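PDB 4OHN: ABC transporter substrate-binding protein from Streptococcus pneumoniae, which binds histidine between its two lobes and probably delivers it to an ABC uptake transporter at the cell membrane. Local coordinates for residues A[154-166]-A[172-186]. Residues are numbered along the deposited sequence; the frame is centred on the assembly and turned at random. Where two conformers were deposited one is given.
With HIS (histidine), chain B; ACT (acetate ion), chain C.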
ATOM      1  N   GLU A 154      -4.046   1.216  22.490  1.00 11.81           N
ATOM      2  CA  GLU A 154      -4.303   0.187  21.488  1.00 13.01           C
ATOM      3  C   GLU A 154      -4.917   0.796  20.251  1.00 11.67           C
ATOM      4  O   GLU A 154      -5.400   1.927  20.291  1.00 13.12           O
ATOM      5  CB  GLU A 154      -5.339  -0.805  22.019  1.00 15.33           C
ATOM      6  CG  GLU A 154      -4.867  -1.709  23.022  1.00 21.32           C
ATOM      7  CD  GLU A 154      -6.002  -2.492  23.675  1.00 20.30           C
ATOM      8  OE1 GLU A 154      -7.206  -2.303  23.333  1.00 23.36           O
ATOM      9  OE2 GLU A 154      -5.645  -3.269  24.542  1.00 19.84           O
ATOM     10  N   ALA A 155      -4.906   0.067  19.144  1.00 11.81           N
ATOM     11  CA  ALA A 155      -5.730   0.385  17.991  1.00 10.45           C
ATOM     12  C   ALA A 155      -6.701  -0.749  17.751  1.00  9.44           C
ATOM     13  O   ALA A 155      -6.320  -1.929  17.794  1.00 10.95           O
ATOM     14  CB  ALA A 155      -4.848   0.590  16.758  1.00 13.51           C
ATOM     15  N   ASN A 156      -7.962  -0.404  17.498  0.58 10.77           N
ATOM     16  CA  ASN A 156      -8.919  -1.314  16.889  0.58 11.34           C
ATOM     17  C   ASN A 156      -8.302  -1.772  15.579  0.58  6.68           C
ATOM     18  O   ASN A 156      -7.762  -0.956  14.827  0.58  8.94           O
ATOM     19  CB  ASN A 156     -10.244  -0.610  16.570  0.58 15.73           C
ATOM     20  CG  ASN A 156     -11.214  -0.593  17.735  0.58 20.96           C
ATOM     21  OD1 ASN A 156     -10.822  -0.720  18.892  0.58 20.46           O
ATOM     22  ND2 ASN A 156     -12.503  -0.449  17.422  0.58 20.40           N
ATOM     23  N   GLN A 157      -8.369  -3.067  15.295  0.58  7.00           N
ATOM     24  CA  GLN A 157      -7.759  -3.627  14.097  0.58  8.05           C
ATOM     25  C   GLN A 157      -8.775  -4.179  13.106  0.58  9.83           C
ATOM     26  O   GLN A 157      -9.780  -4.793  13.466  0.58  7.36           O
ATOM     27  CB  GLN A 157      -6.736  -4.688  14.493  0.58 15.15           C
ATOM     28  CG  GLN A 157      -5.450  -4.094  15.077  0.58 12.38           C
ATOM     29  CD  GLN A 157      -4.666  -5.078  15.901  0.58 13.57           C
ATOM     30  OE1 GLN A 157      -4.581  -6.250  15.569  0.58 11.53           O
ATOM     31  NE2 GLN A 157      -4.083  -4.598  16.990  0.58 28.85           N
ATOM     32  N   TYR A 158      -8.481  -3.925  11.840  1.00  8.05           N
ATOM     33  CA  TYR A 158      -9.347  -4.250  10.713  1.00  7.80           C
ATOM     34  C   TYR A 158      -8.539  -4.917   9.612  1.00  8.02           C
ATOM     35  O   TYR A 158      -7.373  -4.545   9.348  1.00  8.54           O
ATOM     36  CB  TYR A 158      -9.948  -2.960  10.137  1.00  9.76           C
ATOM     37  CG  TYR A 158     -10.798  -2.227  11.155  1.00  9.26           C
ATOM     38  CD1 TYR A 158     -12.141  -2.549  11.312  1.00  8.88           C
ATOM     39  CD2 TYR A 158     -10.252  -1.277  11.983  1.00  8.48           C
ATOM     40  CE1 TYR A 158     -12.920  -1.928  12.246  1.00  9.33           C
ATOM     41  CE2 TYR A 158     -11.037  -0.632  12.920  1.00  8.15           C
ATOM     42  CZ  TYR A 158     -12.354  -0.969  13.043  1.00  8.72           C
ATOM     43  OH  TYR A 158     -13.104  -0.331  14.004  1.00  9.94           O
ATOM     44  N   GLN A 159      -9.138  -5.879   8.934  0.65  7.76           N
ATOM     45  CA  GLN A 159      -8.479  -6.508   7.795  0.65  8.08           C
ATOM     46  C   GLN A 159      -8.267  -5.516   6.653  0.65  8.11           C
ATOM     47  O   GLN A 159      -7.211  -5.523   6.008  0.65  7.98           O
ATOM     48  CB  GLN A 159      -9.264  -7.708   7.283  0.65  8.83           C
ATOM     49  CG  GLN A 159      -8.436  -8.605   6.371  0.65  9.83           C
ATOM     50  CD  GLN A 159      -9.238  -9.631   5.590  0.65 12.27           C
ATOM     51  OE1 GLN A 159      -8.728 -10.697   5.253  0.65 19.60           O
ATOM     52  NE2 GLN A 159     -10.497  -9.324   5.303  0.65 10.31           N
ATOM     53  N   THR A 160      -9.265  -4.675   6.415  1.00  7.60           N
ATOM     54  CA  THR A 160      -9.264  -3.706   5.304  1.00  8.47           C
ATOM     55  C   THR A 160      -9.541  -2.304   5.813  1.00  8.47           C
ATOM     56  O   THR A 160     -10.253  -2.089   6.808  1.00  8.54           O
ATOM     57  CB  THR A 160     -10.347  -4.010   4.242  1.00 10.10           C
ATOM     58  OG1 THR A 160     -11.663  -3.753   4.763  1.00 10.22           O
ATOM     59  CG2 THR A 160     -10.214  -5.439   3.751  1.00 10.15           C
ATOM     60  N   PHE A 161      -9.015  -1.313   5.103  1.00  8.40           N
ATOM     61  CA  PHE A 161      -9.331   0.069   5.416  1.00  7.82           C
ATOM     62  C   PHE A 161     -10.801   0.407   5.159  1.00  7.50           C
ATOM     63  O   PHE A 161     -11.350   1.300   5.834  1.00  9.10           O
ATOM     64  CB  PHE A 161      -8.390   1.001   4.654  1.00  7.94           C
ATOM     65  CG  PHE A 161      -7.022   1.107   5.271  1.00  8.42           C
ATOM     66  CD1 PHE A 161      -6.863   1.564   6.568  1.00  7.30           C
ATOM     67  CD2 PHE A 161      -5.898   0.771   4.550  1.00  8.50           C
ATOM     68  CE1 PHE A 161      -5.609   1.695   7.117  1.00  8.62           C
ATOM     69  CE2 PHE A 161      -4.647   0.895   5.101  1.00  8.48           C
ATOM     70  CZ  PHE A 161      -4.500   1.344   6.381  1.00  8.02           C
ATOM     71  N   ASN A 162     -11.449  -0.264   4.217  0.72  6.83           N
ATOM     72  CA  ASN A 162     -12.838   0.069   3.922  0.72  7.77           C
ATOM     73  C   ASN A 162     -13.719  -0.146   5.134  0.72  8.41           C
ATOM     74  O   ASN A 162     -14.583   0.675   5.453  0.72  8.96           O
ATOM     75  CB  ASN A 162     -13.341  -0.733   2.745  0.72  7.91           C
ATOM     76  CG  ASN A 162     -12.535  -0.493   1.521  0.72 10.36           C
ATOM     77  OD1 ASN A 162     -11.331  -0.710   1.535  0.72  9.84           O
ATOM     78  ND2 ASN A 162     -13.166  -0.016   0.474  0.72  8.64           N
ATOM     79  N   GLU A 163     -13.515  -1.254   5.827  1.00  7.66           N
ATOM     80  CA  GLU A 163     -14.271  -1.504   7.042  1.00  7.33           C
ATOM     81  C   GLU A 163     -13.937  -0.489   8.108  1.00  7.37           C
ATOM     82  O   GLU A 163     -14.821   0.001   8.805  1.00  8.43           O
ATOM     83  CB  GLU A 163     -14.007  -2.918   7.566  1.00  8.89           C
ATOM     84  CG  GLU A 163     -14.884  -3.246   8.747  1.00  8.69           C
ATOM     85  CD  GLU A 163     -14.479  -4.489   9.503  1.00 11.01           C
ATOM     86  OE1 GLU A 163     -13.519  -5.188   9.101  1.00 11.82           O
ATOM     87  OE2 GLU A 163     -15.157  -4.792  10.512  1.00 10.77           O
ATOM     88  N   ALA A 164     -12.650  -0.192   8.273  1.00  7.53           N
ATOM     89  CA  ALA A 164     -12.231   0.793   9.260  1.00  7.49           C
ATOM     90  C   ALA A 164     -12.910   2.146   9.000  1.00  7.31           C
ATOM     91  O   ALA A 164     -13.318   2.853   9.926  1.00  7.67           O
ATOM     92  CB  ALA A 164     -10.729   0.952   9.241  1.00  6.79           C
ATOM     93  N   LEU A 165     -13.028   2.507   7.727  1.00  7.12           N
ATOM     94  CA  LEU A 165     -13.645   3.768   7.341  1.00  7.19           C
ATOM     95  C   LEU A 165     -15.159   3.779   7.603  1.00  6.95           C
ATOM     96  O   LEU A 165     -15.690   4.807   8.019  1.00  8.45           O
ATOM     97  CB  LEU A 165     -13.347   4.084   5.880  1.00  8.07           C
ATOM     98  CG  LEU A 165     -11.930   4.646   5.691  1.00  8.44           C
ATOM     99  CD1 LEU A 165     -11.453   4.470   4.243  1.00 11.65           C
ATOM    100  CD2 LEU A 165     -11.845   6.110   6.109  1.00  9.78           C
ATOM    101  N   ILE A 166     -15.850   2.661   7.397  1.00  7.16           N
ATOM    102  CA  ILE A 166     -17.243   2.571   7.799  1.00  8.20           C
ATOM    103  C   ILE A 166     -17.359   2.743   9.316  1.00  7.43           C
ATOM    104  O   ILE A 166     -18.279   3.402   9.821  1.00  8.13           O
ATOM    105  CB  ILE A 166     -17.892   1.254   7.304  1.00  9.27           C
ATOM    106  CG1 ILE A 166     -17.962   1.237   5.774  1.00  9.66           C
ATOM    107  CG2 ILE A 166     -19.297   1.053   7.883  1.00 11.16           C
ATOM    108  CD1 ILE A 166     -18.775   2.330   5.143  1.00 13.44           C
ATOM    109  N   ARG A 172     -17.565   4.662  15.611  1.00  8.60           N
ATOM    110  CA  ARG A 172     -17.102   3.518  16.382  1.00  9.02           C
ATOM    111  C   ARG A 172     -15.622   3.665  16.713  1.00  9.48           C
ATOM    112  O   ARG A 172     -15.146   3.122  17.719  1.00 11.57           O
ATOM    113  CB  ARG A 172     -17.357   2.214  15.635  1.00  8.74           C
ATOM    114  CG  ARG A 172     -18.823   1.971  15.350  1.00  9.33           C
ATOM    115  CD  ARG A 172     -18.996   0.815  14.368  1.00  9.80           C
ATOM    116  NE  ARG A 172     -20.402   0.657  14.001  1.00 10.41           N
ATOM    117  CZ  ARG A 172     -20.842   0.359  12.785  1.00  9.87           C
ATOM    118  NH1 ARG A 172     -20.005   0.146  11.800  1.00  9.28           N
ATOM    119  NH2 ARG A 172     -22.131   0.246  12.580  1.00 11.86           N
ATOM    120  N   ILE A 173     -14.896   4.379  15.863  1.00  8.96           N
ATOM    121  CA  ILE A 173     -13.541   4.860  16.143  1.00 10.10           C
ATOM    122  C   ILE A 173     -13.555   6.363  15.924  1.00  9.03           C
ATOM    123  O   ILE A 173     -14.414   6.880  15.195  1.00  8.83           O
ATOM    124  CB  ILE A 173     -12.438   4.166  15.298  1.00  8.89           C
ATOM    125  CG1 ILE A 173     -12.685   4.354  13.797  1.00  9.33           C
ATOM    126  CG2 ILE A 173     -12.397   2.680  15.650  1.00  9.97           C
ATOM    127  CD1 ILE A 173     -11.607   3.745  12.908  1.00  9.81           C
ATOM    128  N   ASP A 174     -12.632   7.072  16.554  1.00  8.10           N
ATOM    129  CA  ASP A 174     -12.522   8.526  16.429  1.00  8.54           C
ATOM    130  C   ASP A 174     -11.491   8.972  15.399  1.00  7.55           C
ATOM    131  O   ASP A 174     -11.587  10.074  14.860  1.00  9.15           O
ATOM    132  CB  ASP A 174     -12.160   9.123  17.792  1.00 10.01           C
ATOM    133  CG  ASP A 174     -13.220   8.842  18.831  1.00 11.10           C
ATOM    134  OD1 ASP A 174     -14.372   9.253  18.567  1.00 12.78           O
ATOM    135  OD2 ASP A 174     -12.914   8.227  19.875  1.00 13.49           O
ATOM    136  N   GLY A 175     -10.487   8.127  15.171  1.00  8.32           N
ATOM    137  CA  GLY A 175      -9.448   8.420  14.199  1.00  8.65           C
ATOM    138  C   GLY A 175      -8.976   7.122  13.585  1.00  7.73           C
ATOM    139  O   GLY A 175      -9.008   6.084  14.211  1.00  8.51           O
ATOM    140  N   LEU A 176      -8.497   7.222  12.365  1.00  8.16           N
ATOM    141  CA  LEU A 176      -7.981   6.086  11.610  1.00  7.79           C
ATOM    142  C   LEU A 176      -6.590   6.418  11.078  1.00  7.43           C
ATOM    143  O   LEU A 176      -6.409   7.429  10.399  1.00  7.97           O
ATOM    144  CB  LEU A 176      -8.935   5.750  10.450  1.00  8.11           C
ATOM    145  CG  LEU A 176      -8.476   4.648   9.490  1.00  7.85           C
ATOM    146  CD1 LEU A 176      -8.210   3.325  10.195  1.00  9.40           C
ATOM    147  CD2 LEU A 176      -9.547   4.491   8.388  1.00  8.62           C
ATOM    148  N   LEU A 177      -5.628   5.563  11.415  1.00  7.65           N
ATOM    149  CA  LEU A 177      -4.272   5.673  10.878  1.00  8.15           C
ATOM    150  C   LEU A 177      -4.220   4.949   9.540  1.00  8.41           C
ATOM    151  O   LEU A 177      -4.490   3.748   9.484  1.00  9.70           O
ATOM    152  CB  LEU A 177      -3.286   5.067  11.876  1.00  8.72           C
ATOM    153  CG  LEU A 177      -1.789   5.204  11.567  1.00 12.50           C
ATOM    154  CD1 LEU A 177      -1.382   6.674  11.508  1.00 15.93           C
ATOM    155  CD2 LEU A 177      -0.971   4.460  12.610  1.00 15.87           C
ATOM    156  N   ILE A 178      -3.885   5.651   8.479  1.00  8.17           N
ATOM    157  CA  ILE A 178      -4.067   5.150   7.119  1.00  8.40           C
ATOM    158  C   ILE A 178      -3.111   5.829   6.141  1.00  8.32           C
ATOM    159  O   ILE A 178      -2.672   6.957   6.352  1.00  9.15           O
ATOM    160  CB  ILE A 178      -5.551   5.340   6.697  1.00  7.67           C
ATOM    161  CG1 ILE A 178      -5.841   4.773   5.301  1.00  9.56           C
ATOM    162  CG2 ILE A 178      -5.960   6.794   6.793  1.00  8.74           C
ATOM    163  CD1 ILE A 178      -7.333   4.712   4.977  1.00 10.99           C
ATOM    164  N   ASP A 179      -2.772   5.150   5.055  1.00  8.20           N
ATOM    165  CA  ASP A 179      -1.967   5.732   4.001  1.00  7.43           C
ATOM    166  C   ASP A 179      -2.633   6.948   3.376  1.00  7.82           C
ATOM    167  O   ASP A 179      -3.805   6.909   3.019  1.00  8.29           O
ATOM    168  CB  ASP A 179      -1.711   4.682   2.905  1.00  8.36           C
ATOM    169  CG  ASP A 179      -1.105   3.433   3.450  1.00  9.45           C
ATOM    170  OD1 ASP A 179      -1.793   2.717   4.184  1.00  9.86           O
ATOM    171  OD2 ASP A 179       0.068   3.174   3.134  1.00 10.84           O
ATOM    172  N   ARG A 180      -1.871   8.025   3.188  1.00  9.38           N
ATOM    173  CA  ARG A 180      -2.397   9.236   2.579  1.00  9.12           C
ATOM    174  C   ARG A 180      -2.909   8.981   1.168  1.00 10.21           C
ATOM    175  O   ARG A 180      -3.929   9.514   0.778  1.00 10.66           O
ATOM    176  CB  ARG A 180      -1.351  10.349   2.600  1.00 10.74           C
ATOM    177  CG  ARG A 180      -1.913  11.748   2.300  1.00 16.59           C
ATOM    178  CD  ARG A 180      -0.860  12.821   2.622  1.00 22.82           C
ATOM    179  NE  ARG A 180      -1.433  14.120   2.950  1.00 29.49           N
ATOM    180  CZ  ARG A 180      -0.763  15.094   3.559  1.00 57.00           C
ATOM    181  NH1 ARG A 180       0.496  14.909   3.920  1.00 33.27           N
ATOM    182  NH2 ARG A 180      -1.353  16.252   3.816  1.00 46.63           N
ATOM    183  N   VAL A 181      -2.217   8.162   0.375  0.61  9.75           N
ATOM    184  CA  VAL A 181      -2.684   7.947  -0.996  0.61 14.20           C
ATOM    185  C   VAL A 181      -4.060   7.320  -1.007  0.61  7.01           C
ATOM    186  O   VAL A 181      -4.894   7.642  -1.836  0.61  7.15           O
ATOM    187  CB  VAL A 181      -1.747   7.075  -1.869  0.61 15.70           C
ATOM    188  CG1 VAL A 181      -0.379   7.726  -2.003  0.61 13.76           C
ATOM    189  CG2 VAL A 181      -1.657   5.631  -1.344  0.61 11.12           C
ATOM    190  N   TYR A 182      -4.304   6.414  -0.074  1.00  9.18           N
ATOM    191  CA  TYR A 182      -5.625   5.808  -0.003  1.00 10.03           C
ATOM    192  C   TYR A 182      -6.663   6.835   0.433  1.00  9.88           C
ATOM    193  O   TYR A 182      -7.700   6.994  -0.207  1.00 10.00           O
ATOM    194  CB  TYR A 182      -5.581   4.607   0.946  1.00  9.06           C
ATOM    195  CG  TYR A 182      -6.869   3.823   1.084  1.00  7.88           C
ATOM    196  CD1 TYR A 182      -6.941   2.484   0.773  1.00  9.30           C
ATOM    197  CD2 TYR A 182      -8.025   4.417   1.526  1.00 10.28           C
ATOM    198  CE1 TYR A 182      -8.142   1.784   0.911  1.00 10.36           C
ATOM    199  CE2 TYR A 182      -9.169   3.744   1.644  1.00 11.43           C
ATOM    200  CZ  TYR A 182      -9.240   2.449   1.340  1.00  9.37           C
ATOM    201  OH  TYR A 182     -10.475   1.811   1.500  1.00 15.09           O
ATOM    202  N   ALA A 183      -6.393   7.526   1.537  1.00  8.97           N
ATOM    203  CA  ALA A 183      -7.360   8.475   2.067  1.00 10.25           C
ATOM    204  C   ALA A 183      -7.749   9.504   1.028  1.00 10.67           C
ATOM    205  O   ALA A 183      -8.953   9.762   0.838  1.00 12.62           O
ATOM    206  CB  ALA A 183      -6.798   9.154   3.314  1.00 11.23           C
ATOM    207  N   ASN A 184      -6.771  10.088   0.343  1.00 10.21           N
ATOM    208  CA  ASN A 184      -7.053  11.135  -0.656  1.00 13.52           C
ATOM    209  C   ASN A 184      -7.955  10.596  -1.765  1.00 12.70           C
ATOM    210  O   ASN A 184      -8.953  11.220  -2.136  1.00 16.59           O
ATOM    211  CB  ASN A 184      -5.760  11.651  -1.297  1.00 17.39           C
ATOM    212  CG  ASN A 184      -4.942  12.562  -0.389  1.00 25.21           C
ATOM    213  OD1 ASN A 184      -5.436  13.087   0.599  1.00 26.39           O
ATOM    214  ND2 ASN A 184      -3.677  12.778  -0.762  1.00 28.05           N
ATOM    215  N   TYR A 185      -7.626   9.430  -2.309  1.00 10.39           N
ATOM    216  CA  TYR A 185      -8.399   8.893  -3.415  1.00 12.11           C
ATOM    217  C   TYR A 185      -9.803   8.470  -2.966  1.00 11.55           C
ATOM    218  O   TYR A 185     -10.806   8.790  -3.618  1.00 11.57           O
ATOM    219  CB  TYR A 185      -7.666   7.708  -4.068  1.00 11.56           C
ATOM    220  CG  TYR A 185      -8.365   7.185  -5.289  1.00 11.98           C
ATOM    221  CD1 TYR A 185      -9.373   6.242  -5.179  1.00 13.24           C
ATOM    222  CD2 TYR A 185      -8.026   7.644  -6.555  1.00 13.00           C
ATOM    223  CE1 TYR A 185     -10.047   5.772  -6.278  1.00 14.29           C
ATOM    224  CE2 TYR A 185      -8.682   7.180  -7.663  1.00 13.92           C
ATOM    225  CZ  TYR A 185      -9.685   6.233  -7.527  1.00 15.63           C
ATOM    226  OH  TYR A 185     -10.337   5.757  -8.648  1.00 20.25           O
ATOM    227  N   TYR A 186      -9.859   7.729  -1.869  1.00  9.93           N
ATOM    228  CA  TYR A 186     -11.129   7.230  -1.357  1.00 10.81           C
ATOM    229  C   TYR A 186     -12.096   8.365  -1.065  1.00 10.11           C
ATOM    230  O   TYR A 186     -13.264   8.331  -1.464  1.00 11.50           O
ATOM    231  CB  TYR A 186     -10.877   6.439  -0.079  1.00  9.13           C
ATOM    232  CG  TYR A 186     -12.149   6.023   0.638  1.00 12.53           C
ATOM    233  CD1 TYR A 186     -12.791   6.889   1.502  1.00 13.90           C
ATOM    234  CD2 TYR A 186     -12.680   4.769   0.468  1.00 14.21           C
ATOM    235  CE1 TYR A 186     -13.963   6.529   2.154  1.00 14.61           C
ATOM    236  CE2 TYR A 186     -13.861   4.388   1.127  1.00 13.27           C
ATOM    237  CZ  TYR A 186     -14.489   5.284   1.963  1.00 11.81           C
ATOM    238  OH  TYR A 186     -15.647   4.903   2.617  1.00 15.90           O
TER
HETATM  239  N   HIS B 301       1.173   0.742   2.789  1.00  8.28           N
HETATM  240  CA  HIS B 301       0.623  -0.162   3.829  1.00  7.98           C
HETATM  241  C   HIS B 301       1.400  -1.458   3.882  1.00  8.26           C
HETATM  242  O   HIS B 301       2.329  -1.647   3.064  1.00  8.50           O
HETATM  243  CB  HIS B 301      -0.902  -0.376   3.679  1.00  7.45           C
HETATM  244  CG  HIS B 301      -1.360  -1.318   2.606  1.00  7.25           C
HETATM  245  ND1 HIS B 301      -2.462  -2.136   2.798  1.00  6.84           N
HETATM  246  CD2 HIS B 301      -0.968  -1.521   1.323  1.00  7.55           C
HETATM  247  CE1 HIS B 301      -2.701  -2.817   1.694  1.00  6.96           C
HETATM  248  NE2 HIS B 301      -1.813  -2.458   0.780  1.00  7.10           N
HETATM  249  OXT HIS B 301       1.078  -2.280   4.765  1.00  8.77           O
HETATM  250  C   ACT C 302     -16.774   7.521   4.808  1.00 14.41           C
HETATM  251  O   ACT C 302     -17.626   8.345   5.222  1.00 13.38           O
HETATM  252  OXT ACT C 302     -17.070   6.881   3.770  1.00 15.92           O
HETATM  253  CH3 ACT C 302     -15.481   7.347   5.528  1.00 13.91           C
HETATM  254  O   HOH W   1     -14.823   0.633  18.895  1.00 25.82           O
HETATM  255  O   HOH W   2     -15.485   2.142   3.070  1.00 16.57           O
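Phe-161 lies with one ring face on Ile-178, whose CG1 sits 3.6 Å from the ring centroid and nearly on the ring normal; with CG1 anti to the backbone N (chi1 -177°), the unbranched arm of the isoleucine is laid across that ring face. A flat aromatic suits this place: its face takes the apolar arm, while its weakly positive C-H edge can tolerate the carbonyl oxygen Leu-177 O, 3.3 Å from Phe-161 CE1. Asp-179 OD1 comes obliquely to CE2. Aromatic contacts continue into helix 180-186. The edge of Phe-161 is turned toward the face of Tyr-182, with the planes at 58°, and Phe-161 CB rests over that same ring. Leu-165 CD1 stands over the centre of the Tyr-186 ring, 3.7 Å from its centroid, and also touches Tyr-182 CE2.

Between helix 161-166 and strand 175-179 the packing is aliphatic. Leu-176 forks, sending CD1 to Ala-164 CB at 3.6 Å and CD2 to Leu-165 CG; the small alanine lets the helix lie close to the strand. At the far end the branched Ile-173 fills in with both arms, CG2 against Tyr-158 OH, which is hydrogen-bonded to Asp-167, and CD1 against Ala-164 O.

Polar links are few. Tyr-182 OH donates to Asn-162 OD1 at 2.7 Å from well above the carbonyl plane. This bond ties the two helices while the ring stays in the apolar packing. One water bridges Asn-156 ND2 and Arg-172 O, another Asn-162 O and Tyr-186 OH.

In the ligand pocket, Asp-179 OD2 accepts from N of the bound histidine at 2.7 Å, a carboxylate matched to an amine.

The chain thus forms a beta-alpha-beta crossover: strands 155-158 and 175-179 flank strand 127-130, all parallel, and helix 161-166 runs nearly antiparallel (160°) to strand 175-179. Helix 134-141 touches Ala-155 and Leu-177, while Phe-28 of strand 27-28, a pocket residue like Asp-179, touches Phe-161, Asp-179 and the Tyr-182 ring.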